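Local coordinates for iron-containing superoxide dismutase B2 (Trypanosoma brucei, PDB 3ESF), which probably removes superoxide radicals formed in the cell, converting them to hydrogen peroxide and oxygen at an iron centre, at residues H76-E81 with L154-T159; G19-Q24 with Y168-N173; W125-Q130 with K138-H143. The protein carries 1 engineered substitution. All blocks are in the same frame, centred on the assembly; numbering follows the deposited sequence.

Overall arrangement
Contacts 1 and 3 lie close together, their centres about 9 Å apart, and reach the same three-stranded antiparallel sheet. In it strand 124-131 sits between 137-143 and 154-161. Contact 3 is the hairpin of the first two strands; contact 1 sets helix 64-81 against the third. Contact 2 lies about 20 Å from contact 1 and 23 Å from contact 3, between centres, at the start of helix 22-45. Along the chain 125-130 and 138-143 fall between the halves of contact 1, and all four of those segments fall between the halves of contact 2. Contacts 1 and 2 each tie the alpha-hairpin domain to the C-terminal domain. The iron draws its ligands from both.

Contact 1: residues H76-E81 with L154-T159. Engineered in segment 154-159: Thr159 (natural residue Ala). With FE (Fe (III) ion), chain E.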
loop_
_atom_site.group_PDB
_atom_site.type_symbol
_atom_site.label_atom_id
_atom_site.label_comp_id
_atom_site.label_asym_id
_atom_site.label_seq_id
_atom_site.Cartn_x
_atom_site.Cartn_y
_atom_site.Cartn_z
ATOM N N HIS A 76 -5.222 6.071 12.544
ATOM C CA HIS A 76 -3.904 6.251 13.164
ATOM C C HIS A 76 -3.980 6.593 14.631
ATOM O O HIS A 76 -3.167 6.136 15.417
ATOM C CB HIS A 76 -3.102 7.317 12.419
ATOM C CG HIS A 76 -2.568 6.833 11.113
ATOM N ND1 HIS A 76 -3.341 6.773 9.974
ATOM C CD2 HIS A 76 -1.370 6.297 10.792
ATOM C CE1 HIS A 76 -2.628 6.242 8.999
ATOM N NE2 HIS A 76 -1.438 5.921 9.475
ATOM N N ASN A 77 -4.938 7.445 15.002
ATOM C CA ASN A 77 -5.178 7.738 16.416
ATOM C C ASN A 77 -5.433 6.432 17.176
ATOM O O ASN A 77 -4.841 6.175 18.240
ATOM C CB ASN A 77 -6.382 8.684 16.609
ATOM C CG ASN A 77 -6.088 10.137 16.189
ATOM O OD1 ASN A 77 -4.937 10.528 16.002
ATOM N ND2 ASN A 77 -7.144 10.946 16.100
ATOM N N PHE A 78 -6.319 5.622 16.613
ATOM C CA PHE A 78 -6.725 4.371 17.240
ATOM C C PHE A 78 -5.551 3.374 17.295
ATOM O O PHE A 78 -5.360 2.664 18.291
ATOM C CB PHE A 78 -7.919 3.775 16.466
ATOM C CG PHE A 78 -8.774 2.875 17.298
ATOM C CD1 PHE A 78 -9.671 3.407 18.230
ATOM C CD2 PHE A 78 -8.677 1.502 17.175
ATOM C CE1 PHE A 78 -10.463 2.569 19.019
ATOM C CE2 PHE A 78 -9.476 0.657 17.949
ATOM C CZ PHE A 78 -10.363 1.193 18.869
ATOM N N TYR A 79 -4.776 3.337 16.215
ATOM C CA TYR A 79 -3.533 2.546 16.140
ATOM C C TYR A 79 -2.510 2.844 17.259
ATOM O O TYR A 79 -2.013 1.917 17.879
ATOM C CB TYR A 79 -2.886 2.803 14.776
ATOM C CG TYR A 79 -1.534 2.153 14.539
ATOM C CD1 TYR A 79 -1.364 0.765 14.675
ATOM C CD2 TYR A 79 -0.428 2.931 14.153
ATOM C CE1 TYR A 79 -0.132 0.164 14.410
ATOM C CE2 TYR A 79 0.796 2.360 13.910
ATOM C CZ TYR A 79 0.950 0.972 14.019
ATOM O OH TYR A 79 2.182 0.403 13.753
ATOM N N TRP A 80 -2.163 4.116 17.471
ATOM C CA TRP A 80 -1.220 4.481 18.531
ATOM C C TRP A 80 -1.751 4.071 19.896
ATOM O O TRP A 80 -0.987 3.583 20.722
ATOM C CB TRP A 80 -0.854 5.982 18.553
ATOM C CG TRP A 80 -0.305 6.526 17.278
ATOM C CD1 TRP A 80 -0.773 7.607 16.585
ATOM C CD2 TRP A 80 0.818 6.025 16.528
ATOM N NE1 TRP A 80 -0.033 7.797 15.447
ATOM C CE2 TRP A 80 0.949 6.849 15.381
ATOM C CE3 TRP A 80 1.720 4.958 16.708
ATOM C CZ2 TRP A 80 1.954 6.656 14.424
ATOM C CZ3 TRP A 80 2.719 4.757 15.753
ATOM C CH2 TRP A 80 2.827 5.606 14.623
ATOM N N GLU A 81 -3.049 4.267 20.136
ATOM C CA GLU A 81 -3.682 3.839 21.381
ATOM C C GLU A 81 -3.753 2.316 21.559
ATOM O O GLU A 81 -3.816 1.822 22.682
ATOM C CB GLU A 81 -5.075 4.461 21.528
ATOM C CG GLU A 81 -5.045 5.958 21.861
ATOM C CD GLU A 81 -4.409 6.266 23.219
ATOM O OE1 GLU A 81 -4.089 5.327 23.981
ATOM O OE2 GLU A 81 -4.239 7.471 23.541
ATOM N N LEU A 154 -20.561 -1.847 14.123
ATOM C CA LEU A 154 -19.185 -2.217 14.468
ATOM C C LEU A 154 -18.485 -1.178 15.333
ATOM O O LEU A 154 -18.438 0.014 15.002
ATOM C CB LEU A 154 -18.330 -2.501 13.224
ATOM C CG LEU A 154 -18.716 -3.624 12.254
ATOM C CD1 LEU A 154 -17.548 -3.930 11.321
ATOM C CD2 LEU A 154 -19.182 -4.910 12.972
ATOM N N LYS A 155 -17.941 -1.652 16.449
ATOM C CA LYS A 155 -17.232 -0.822 17.412
ATOM C C LYS A 155 -15.793 -1.313 17.427
ATOM O O LYS A 155 -15.546 -2.466 17.724
ATOM C CB LYS A 155 -17.894 -0.948 18.797
ATOM C CG LYS A 155 -17.129 -0.261 19.929
ATOM C CD LYS A 155 -17.944 -0.264 21.241
ATOM C CE LYS A 155 -17.814 -1.555 22.008
ATOM N NZ LYS A 155 -18.287 -1.367 23.421
ATOM N N PRO A 156 -14.844 -0.453 17.021
ATOM C CA PRO A 156 -13.465 -0.898 17.013
ATOM C C PRO A 156 -12.926 -1.060 18.440
ATOM O O PRO A 156 -13.297 -0.308 19.341
ATOM C CB PRO A 156 -12.735 0.212 16.247
ATOM C CG PRO A 156 -13.562 1.409 16.435
ATOM C CD PRO A 156 -14.982 0.936 16.543
ATOM N N ILE A 157 -12.069 -2.069 18.603
ATOM C CA ILE A 157 -11.473 -2.425 19.887
ATOM C C ILE A 157 -9.962 -2.228 19.763
ATOM O O ILE A 157 -9.344 -1.583 20.594
ATOM C CB ILE A 157 -11.805 -3.911 20.275
ATOM C CG1 ILE A 157 -13.327 -4.156 20.401
ATOM C CG2 ILE A 157 -11.003 -4.358 21.505
ATOM C CD1 ILE A 157 -14.099 -3.193 21.355
ATOM N N LEU A 158 -9.375 -2.791 18.711
ATOM C CA LEU A 158 -7.934 -2.666 18.452
ATOM C C LEU A 158 -7.674 -2.562 16.962
ATOM O O LEU A 158 -8.449 -3.077 16.165
ATOM C CB LEU A 158 -7.163 -3.894 18.969
ATOM C CG LEU A 158 -6.827 -4.182 20.432
ATOM C CD1 LEU A 158 -6.375 -5.606 20.559
ATOM C CD2 LEU A 158 -5.780 -3.219 21.019
ATOM N N THR A 159 -6.573 -1.919 16.582
ATOM C CA THR A 159 -6.122 -1.992 15.184
ATOM C C THR A 159 -4.598 -2.092 15.051
ATOM O O THR A 159 -3.845 -1.561 15.879
ATOM C CB THR A 159 -6.702 -0.815 14.297
ATOM O OG1 THR A 159 -6.623 -1.152 12.896
ATOM C CG2 THR A 159 -5.984 0.492 14.570
HETATM FE FE FE E . -0.057 4.488 8.642
HETATM O O HOH W 1 -1.621 3.891 7.312
#
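Phe78, Thr159 and Pro156 carry this helix-on-sheet packing, which joins the alpha-hairpin domain of the iron superoxide dismutase fold to the edge strand of its C-terminal domain. Helix 76-81 crosses strand 154-159 at 74°, with axes 7.1 Å apart at closest approach. Phe78 buries the largest area. Its CG lies anti to the backbone N (chi1 -155°), and the ring points its CE2-CZ end at the strand. Pro156 CG covers one face of the ring, 4.0 Å above its plane and toward the rim, while Pro156 CB is 3.7 Å from Phe78 CZ. Phe78 CZ also meets the carbonyl oxygen Pro156 O at 3.3 Å. Leu158 N and Thr159 CG2 lie at the ring edge, near its plane. The ring meets the strand at a classic beta bulge, where Ile157 and Leu158 both face Leu128.

Thr159 is an engineered residue; the natural one is alanine. The methyl Thr159 CG2 turns to the helix backbone and lies 3.5 Å from Tyr79 N. Thr159 OG1, the other branch, is hydrogen-bonded to Ala126 O of the central strand. Tyr79 follows Phe78 on the helix, and its hydroxyl is hydrogen-bonded to Tyr178.

The helix also serves the metal site. His76 points away from the strand and binds the iron(III) ion together with His28, Asp161, His165 and a water. His76 ND1 is hydrogen-bonded to Gln72 O, which probably helps fix the imidazole. The Tyr79 ring has Thr159 O at its edge, in plane, with Tyr79 CD1 3.6 Å from Thr159 O.

Contact 2: residues G19-Q24 with Y168-N173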
loop_
_atom_site.group_PDB
_atom_site.type_symbol
_atom_site.label_atom_id
_atom_site.label_comp_id
_atom_site.label_asym_id
_atom_site.label_seq_id
_atom_site.Cartn_x
_atom_site.Cartn_y
_atom_site.Cartn_z
ATOM N N GLY A 19 10.491 -2.796 19.901
ATOM C CA GLY A 19 10.598 -3.131 18.486
ATOM C C GLY A 19 9.971 -2.175 17.494
ATOM O O GLY A 19 9.851 -2.498 16.317
ATOM N N ILE A 20 9.570 -0.986 17.943
ATOM C CA ILE A 20 9.165 0.054 16.987
ATOM C C ILE A 20 10.008 1.304 17.268
ATOM O O ILE A 20 9.812 1.971 18.262
ATOM C CB ILE A 20 7.597 0.311 16.941
ATOM C CG1 ILE A 20 6.816 -0.992 16.682
ATOM C CG2 ILE A 20 7.255 1.278 15.827
ATOM C CD1 ILE A 20 5.281 -0.886 16.611
ATOM N N SER A 21 10.945 1.609 16.380
ATOM C CA SER A 21 11.995 2.581 16.670
ATOM C C SER A 21 11.488 4.022 16.665
ATOM O O SER A 21 10.445 4.354 16.060
ATOM C CB SER A 21 13.132 2.434 15.649
ATOM O OG SER A 21 12.748 2.945 14.371
ATOM N N LYS A 22 12.264 4.884 17.306
ATOM C CA LYS A 22 12.033 6.299 17.264
ATOM C C LYS A 22 11.890 6.800 15.817
ATOM O O LYS A 22 10.959 7.542 15.529
ATOM C CB LYS A 22 13.161 7.032 18.003
ATOM C CG LYS A 22 12.842 8.456 18.350
ATOM C CD LYS A 22 14.089 9.174 18.864
ATOM C CE LYS A 22 13.988 10.671 18.596
ATOM N NZ LYS A 22 14.898 11.460 19.483
ATOM N N GLU A 23 12.801 6.384 14.928
ATOM C CA GLU A 23 12.725 6.773 13.516
ATOM C C GLU A 23 11.458 6.299 12.794
ATOM O O GLU A 23 10.840 7.077 12.088
ATOM C CB GLU A 23 13.994 6.415 12.723
ATOM C CG GLU A 23 13.987 7.027 11.297
ATOM C CD GLU A 23 15.195 6.635 10.453
ATOM O OE1 GLU A 23 15.620 5.457 10.508
ATOM O OE2 GLU A 23 15.718 7.518 9.729
ATOM N N GLN A 24 11.082 5.035 12.986
ATOM C CA GLN A 24 9.820 4.484 12.461
ATOM C C GLN A 24 8.563 5.244 12.933
ATOM O O GLN A 24 7.703 5.610 12.129
ATOM C CB GLN A 24 9.688 2.980 12.827
ATOM C CG GLN A 24 8.450 2.279 12.247
ATOM C CD GLN A 24 8.433 2.241 10.710
ATOM O OE1 GLN A 24 8.947 1.296 10.093
ATOM N NE2 GLN A 24 7.819 3.262 10.091
ATOM N N TYR A 168 8.087 -0.353 7.320
ATOM C CA TYR A 168 9.185 -0.482 6.342
ATOM C C TYR A 168 10.572 -0.075 6.865
ATOM O O TYR A 168 11.578 -0.705 6.518
ATOM C CB TYR A 168 8.884 0.176 4.980
ATOM C CG TYR A 168 9.351 -0.746 3.871
ATOM C CD1 TYR A 168 8.539 -1.817 3.439
ATOM C CD2 TYR A 168 10.628 -0.610 3.317
ATOM C CE1 TYR A 168 8.973 -2.708 2.454
ATOM C CE2 TYR A 168 11.083 -1.500 2.342
ATOM C CZ TYR A 168 10.248 -2.544 1.919
ATOM O OH TYR A 168 10.715 -3.436 0.990
ATOM N N ILE A 169 10.613 0.949 7.714
ATOM C CA ILE A 169 11.881 1.443 8.290
ATOM C C ILE A 169 12.517 0.383 9.202
ATOM O O ILE A 169 13.717 0.129 9.091
ATOM C CB ILE A 169 11.711 2.823 9.013
ATOM C CG1 ILE A 169 11.409 3.924 7.976
ATOM C CG2 ILE A 169 12.941 3.183 9.841
ATOM C CD1 ILE A 169 11.003 5.276 8.553
ATOM N N ASP A 170 11.719 -0.243 10.072
ATOM C CA ASP A 170 12.256 -1.233 11.024
ATOM C C ASP A 170 12.332 -2.663 10.450
ATOM O O ASP A 170 13.189 -3.445 10.862
ATOM C CB ASP A 170 11.404 -1.301 12.294
ATOM C CG ASP A 170 11.520 -0.063 13.170
ATOM O OD1 ASP A 170 12.414 0.770 12.937
ATOM O OD2 ASP A 170 10.676 0.079 14.081
ATOM N N TYR A 171 11.410 -3.007 9.545
ATOM C CA TYR A 171 11.203 -4.408 9.131
ATOM C C TYR A 171 11.331 -4.674 7.629
ATOM O O TYR A 171 11.281 -5.851 7.173
ATOM C CB TYR A 171 9.838 -4.906 9.637
ATOM C CG TYR A 171 9.804 -4.930 11.132
ATOM C CD1 TYR A 171 10.524 -5.905 11.833
ATOM C CD2 TYR A 171 9.110 -3.936 11.876
ATOM C CE1 TYR A 171 10.548 -5.924 13.229
ATOM C CE2 TYR A 171 9.138 -3.961 13.289
ATOM C CZ TYR A 171 9.858 -4.953 13.951
ATOM O OH TYR A 171 9.932 -4.976 15.343
ATOM N N LYS A 172 11.476 -3.588 6.863
ATOM C CA LYS A 172 11.379 -3.624 5.412
ATOM C C LYS A 172 10.183 -4.478 4.997
ATOM O O LYS A 172 9.062 -4.280 5.474
ATOM C CB LYS A 172 12.690 -4.148 4.794
ATOM C CG LYS A 172 13.951 -3.516 5.375
ATOM C CD LYS A 172 14.439 -2.371 4.526
ATOM C CE LYS A 172 15.679 -1.739 5.103
ATOM N NZ LYS A 172 15.232 -0.747 6.116
ATOM N N ASN A 173 10.440 -5.451 4.136
ATOM C CA ASN A 173 9.431 -6.364 3.615
ATOM C C ASN A 173 8.823 -7.335 4.631
ATOM O O ASN A 173 7.821 -7.974 4.325
ATOM C CB ASN A 173 10.081 -7.194 2.501
ATOM C CG ASN A 173 11.064 -8.203 3.052
ATOM O OD1 ASN A 173 12.173 -7.850 3.447
ATOM N ND2 ASN A 173 10.656 -9.466 3.098
#
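Gln24 and Ile169 bring the two backbones closest, with CA atoms 5.6 Å apart. Segment 19-24 is a loop that turns into helix 22-45. Segment 168-173 is the short helix 168-171 with its exit, where Lys172 takes a positive phi. Ser21 is the N-cap of the long helix, and its OG accepts a nearly straight bond (170°) from Gln24 N.

Asp170 grips this cap with both carboxylate oxygens. Asp170 OD1 uses its syn lone pair to take the Ser21 OG hydroxyl at 2.6 Å. Asp170 OD2 accepts from Ser21 N at 2.8 Å, on its syn side and 19° out of the carboxylate plane. Gln24 answers from the helix. Its chain bends at chi2 (63°) and brings OE1 to the backbone of the short helix. There Asp170 N donates to Gln24 OE1 at 3.2 Å, tilted from the amide plane, and Ile169 N adds a weak bond. Gln24 NE2 makes a weak hydrogen bond to His165 O. At the other end Tyr171 OH donates to Gly19 O at 2.7 Å; it is also hydrogen-bonded to Thr181. Ile169 CB packs against the Gln24 amide, while Ile169 CG2 touches Glu23 OE1 at 3.6 Å.

The second subunit is near: Tyr168 OH is hydrogen-bonded to its His32. The Ser21 hydroxyl both gives and takes a bond, so it links the carboxylate to the first turn of the helix. The start of a helix would probably stabilise the negative charge of Asp170. The polar network thus ties the two domains together near the iron ligands His28 and His165.

Contact 3: residues W125-Q130 with K138-H143; sequences WAWLVQ and KVFQTH
Thr142 OG1 is gripped from two directions. Trp127 NE1 donates to Thr142 OG1 at 3.0 Å, almost straight (172°) and in the indole plane. Thr142 OG1 is also hydrogen-bonded to Gly146 O in the following loop. Its place between the backbone N and the carbonyl carbon (chi1 60°) turns OG1 toward the tryptophans. Trp125 CB lies 3.3 Å from Thr142 OG1.

The two segments form an antiparallel beta hairpin in the C-terminal domain. Trp125 with Thr142, Trp127 with Phe140 and Val129 with Lys138 are hydrogen-bonded pairs. Ala126 with Gln141 and Leu128 with Val139 are the non-hydrogen-bonded pairs between them. The shortest backbone bond runs from Trp127 N to Phe140 O, 2.8 Å. The CA atoms of Gln141 and Val139 add C-H...O contacts to Trp125 O and Trp127 O.

Trp125, Trp127, Val129, Lys138, Phe140 and Thr142 share one face. There Trp127 CD1 packs on Phe140 CD2 at 4.2 Å. Val129 CG2 lies 3.6 Å from Lys138 CG and also packs on Phe140 CB. Pro148 touches Trp127, Val129 and Phe140. On the opposite face Ala126 and Val139 meet helix 106-119.

Trp125 extends this face to the metal site: its ring packs edge-to-face with the iron ligand His76 and lies about 4 Å from the iron, between nearest atoms. The nearly straight, in-plane bond from Thr142 gives the buried N-H of Trp127 a partner. It probably restrains the turn of that indole, two residues on from Trp125 and on the same face of the sheet.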
loop_
_atom_site.group_PDB
_atom_site.type_symbol
_atom_site.label_atom_id
_atom_site.label_comp_id
_atom_site.label_asym_id
_atom_site.label_seq_id
_atom_site.Cartn_x
_atom_site.Cartn_y
_atom_site.Cartn_z
ATOM N N TRP A 125 -5.633 -2.396 7.104
ATOM C CA TRP A 125 -5.734 -2.347 8.559
ATOM C C TRP A 125 -6.360 -3.655 9.037
ATOM O O TRP A 125 -7.351 -4.104 8.451
ATOM C CB TRP A 125 -6.663 -1.204 9.006
ATOM C CG TRP A 125 -6.214 0.143 8.592
ATOM C CD1 TRP A 125 -6.436 0.750 7.379
ATOM C CD2 TRP A 125 -5.465 1.057 9.376
ATOM N NE1 TRP A 125 -5.842 1.976 7.356
ATOM C CE2 TRP A 125 -5.237 2.200 8.570
ATOM C CE3 TRP A 125 -4.951 1.028 10.682
ATOM C CZ2 TRP A 125 -4.529 3.307 9.027
ATOM C CZ3 TRP A 125 -4.209 2.141 11.128
ATOM C CH2 TRP A 125 -4.012 3.252 10.292
ATOM N N ALA A 126 -5.799 -4.243 10.092
ATOM C CA ALA A 126 -6.425 -5.400 10.750
ATOM C C ALA A 126 -7.052 -4.918 12.026
ATOM O O ALA A 126 -6.419 -4.171 12.795
ATOM C CB ALA A 126 -5.433 -6.512 11.009
ATOM N N TRP A 127 -8.305 -5.317 12.251
ATOM C CA TRP A 127 -9.039 -4.862 13.417
ATOM C C TRP A 127 -9.544 -6.021 14.267
ATOM O O TRP A 127 -9.850 -7.101 13.761
ATOM C CB TRP A 127 -10.281 -4.050 13.028
ATOM C CG TRP A 127 -10.051 -2.830 12.188
ATOM C CD1 TRP A 127 -9.918 -2.791 10.809
ATOM C CD2 TRP A 127 -9.961 -1.472 12.633
ATOM N NE1 TRP A 127 -9.765 -1.519 10.398
ATOM C CE2 TRP A 127 -9.765 -0.677 11.478
ATOM C CE3 TRP A 127 -10.067 -0.841 13.886
ATOM C CZ2 TRP A 127 -9.642 0.705 11.535
ATOM C CZ3 TRP A 127 -9.928 0.547 13.954
ATOM C CH2 TRP A 127 -9.721 1.311 12.786
ATOM N N LEU A 128 -9.657 -5.753 15.563
ATOM C CA LEU A 128 -10.597 -6.463 16.406
ATOM C C LEU A 128 -11.775 -5.491 16.551
ATOM O O LEU A 128 -11.567 -4.326 16.872
ATOM C CB LEU A 128 -9.954 -6.818 17.773
ATOM C CG LEU A 128 -10.813 -7.486 18.872
ATOM C CD1 LEU A 128 -11.502 -8.767 18.381
ATOM C CD2 LEU A 128 -9.959 -7.798 20.103
ATOM N N VAL A 129 -12.989 -5.960 16.265
ATOM C CA VAL A 129 -14.192 -5.154 16.434
ATOM C C VAL A 129 -15.250 -5.938 17.182
ATOM O O VAL A 129 -15.211 -7.169 17.245
ATOM C CB VAL A 129 -14.824 -4.629 15.071
ATOM C CG1 VAL A 129 -13.837 -3.828 14.245
ATOM C CG2 VAL A 129 -15.463 -5.784 14.272
ATOM N N GLN A 130 -16.200 -5.212 17.759
ATOM C CA GLN A 130 -17.366 -5.841 18.351
ATOM C C GLN A 130 -18.595 -5.472 17.534
ATOM O O GLN A 130 -18.808 -4.299 17.208
ATOM C CB GLN A 130 -17.545 -5.384 19.794
ATOM C CG GLN A 130 -18.683 -6.142 20.533
ATOM C CD GLN A 130 -18.991 -5.566 21.897
ATOM O OE1 GLN A 130 -18.721 -4.393 22.162
ATOM N NE2 GLN A 130 -19.576 -6.383 22.767
ATOM N N LYS A 138 -15.179 -9.946 16.523
ATOM C CA LYS A 138 -14.679 -10.544 15.293
ATOM C C LYS A 138 -13.394 -9.861 14.818
ATOM O O LYS A 138 -13.142 -8.708 15.139
ATOM C CB LYS A 138 -15.773 -10.566 14.218
ATOM C CG LYS A 138 -16.229 -9.241 13.668
ATOM C CD LYS A 138 -17.214 -9.468 12.487
ATOM C CE LYS A 138 -17.727 -8.142 11.918
ATOM N NZ LYS A 138 -18.410 -8.255 10.585
ATOM N N VAL A 139 -12.580 -10.595 14.069
ATOM C CA VAL A 139 -11.485 -9.981 13.308
ATOM C C VAL A 139 -12.064 -9.415 12.002
ATOM O O VAL A 139 -12.924 -10.029 11.375
ATOM C CB VAL A 139 -10.374 -10.985 13.008
ATOM C CG1 VAL A 139 -9.259 -10.305 12.244
ATOM C CG2 VAL A 139 -9.840 -11.629 14.318
ATOM N N PHE A 140 -11.605 -8.224 11.621
ATOM C CA PHE A 140 -12.225 -7.484 10.543
ATOM C C PHE A 140 -11.125 -6.697 9.847
ATOM O O PHE A 140 -10.303 -6.064 10.503
ATOM C CB PHE A 140 -13.289 -6.556 11.135
ATOM C CG PHE A 140 -14.019 -5.710 10.135
ATOM C CD1 PHE A 140 -15.040 -6.238 9.362
ATOM C CD2 PHE A 140 -13.696 -4.349 9.989
ATOM C CE1 PHE A 140 -15.717 -5.444 8.453
ATOM C CE2 PHE A 140 -14.377 -3.549 9.081
ATOM C CZ PHE A 140 -15.381 -4.082 8.316
ATOM N N GLN A 141 -11.055 -6.791 8.525
ATOM C CA GLN A 141 -10.048 -6.019 7.790
ATOM C C GLN A 141 -10.689 -4.809 7.087
ATOM O O GLN A 141 -11.829 -4.860 6.639
ATOM C CB GLN A 141 -9.358 -6.906 6.738
ATOM C CG GLN A 141 -8.599 -8.056 7.339
ATOM C CD GLN A 141 -8.115 -9.044 6.301
ATOM O OE1 GLN A 141 -7.388 -8.696 5.363
ATOM N NE2 GLN A 141 -8.500 -10.296 6.475
ATOM N N THR A 142 -9.934 -3.726 6.972
ATOM C CA THR A 142 -10.275 -2.692 6.002
ATOM C C THR A 142 -9.088 -2.468 5.065
ATOM O O THR A 142 -7.930 -2.698 5.436
ATOM C CB THR A 142 -10.690 -1.379 6.671
ATOM O OG1 THR A 142 -9.620 -0.879 7.486
ATOM C CG2 THR A 142 -11.938 -1.583 7.538
ATOM N N HIS A 143 -9.386 -1.994 3.870
ATOM C CA HIS A 143 -8.395 -1.789 2.829
ATOM C C HIS A 143 -8.227 -0.279 2.644
ATOM O O HIS A 143 -9.218 0.488 2.772
ATOM C CB HIS A 143 -8.887 -2.431 1.536
ATOM C CG HIS A 143 -7.843 -2.530 0.462
ATOM N ND1 HIS A 143 -6.615 -3.115 0.669
ATOM C CD2 HIS A 143 -7.874 -2.171 -0.844
ATOM C CE1 HIS A 143 -5.919 -3.090 -0.462
ATOM N NE2 HIS A 143 -6.661 -2.520 -1.393
#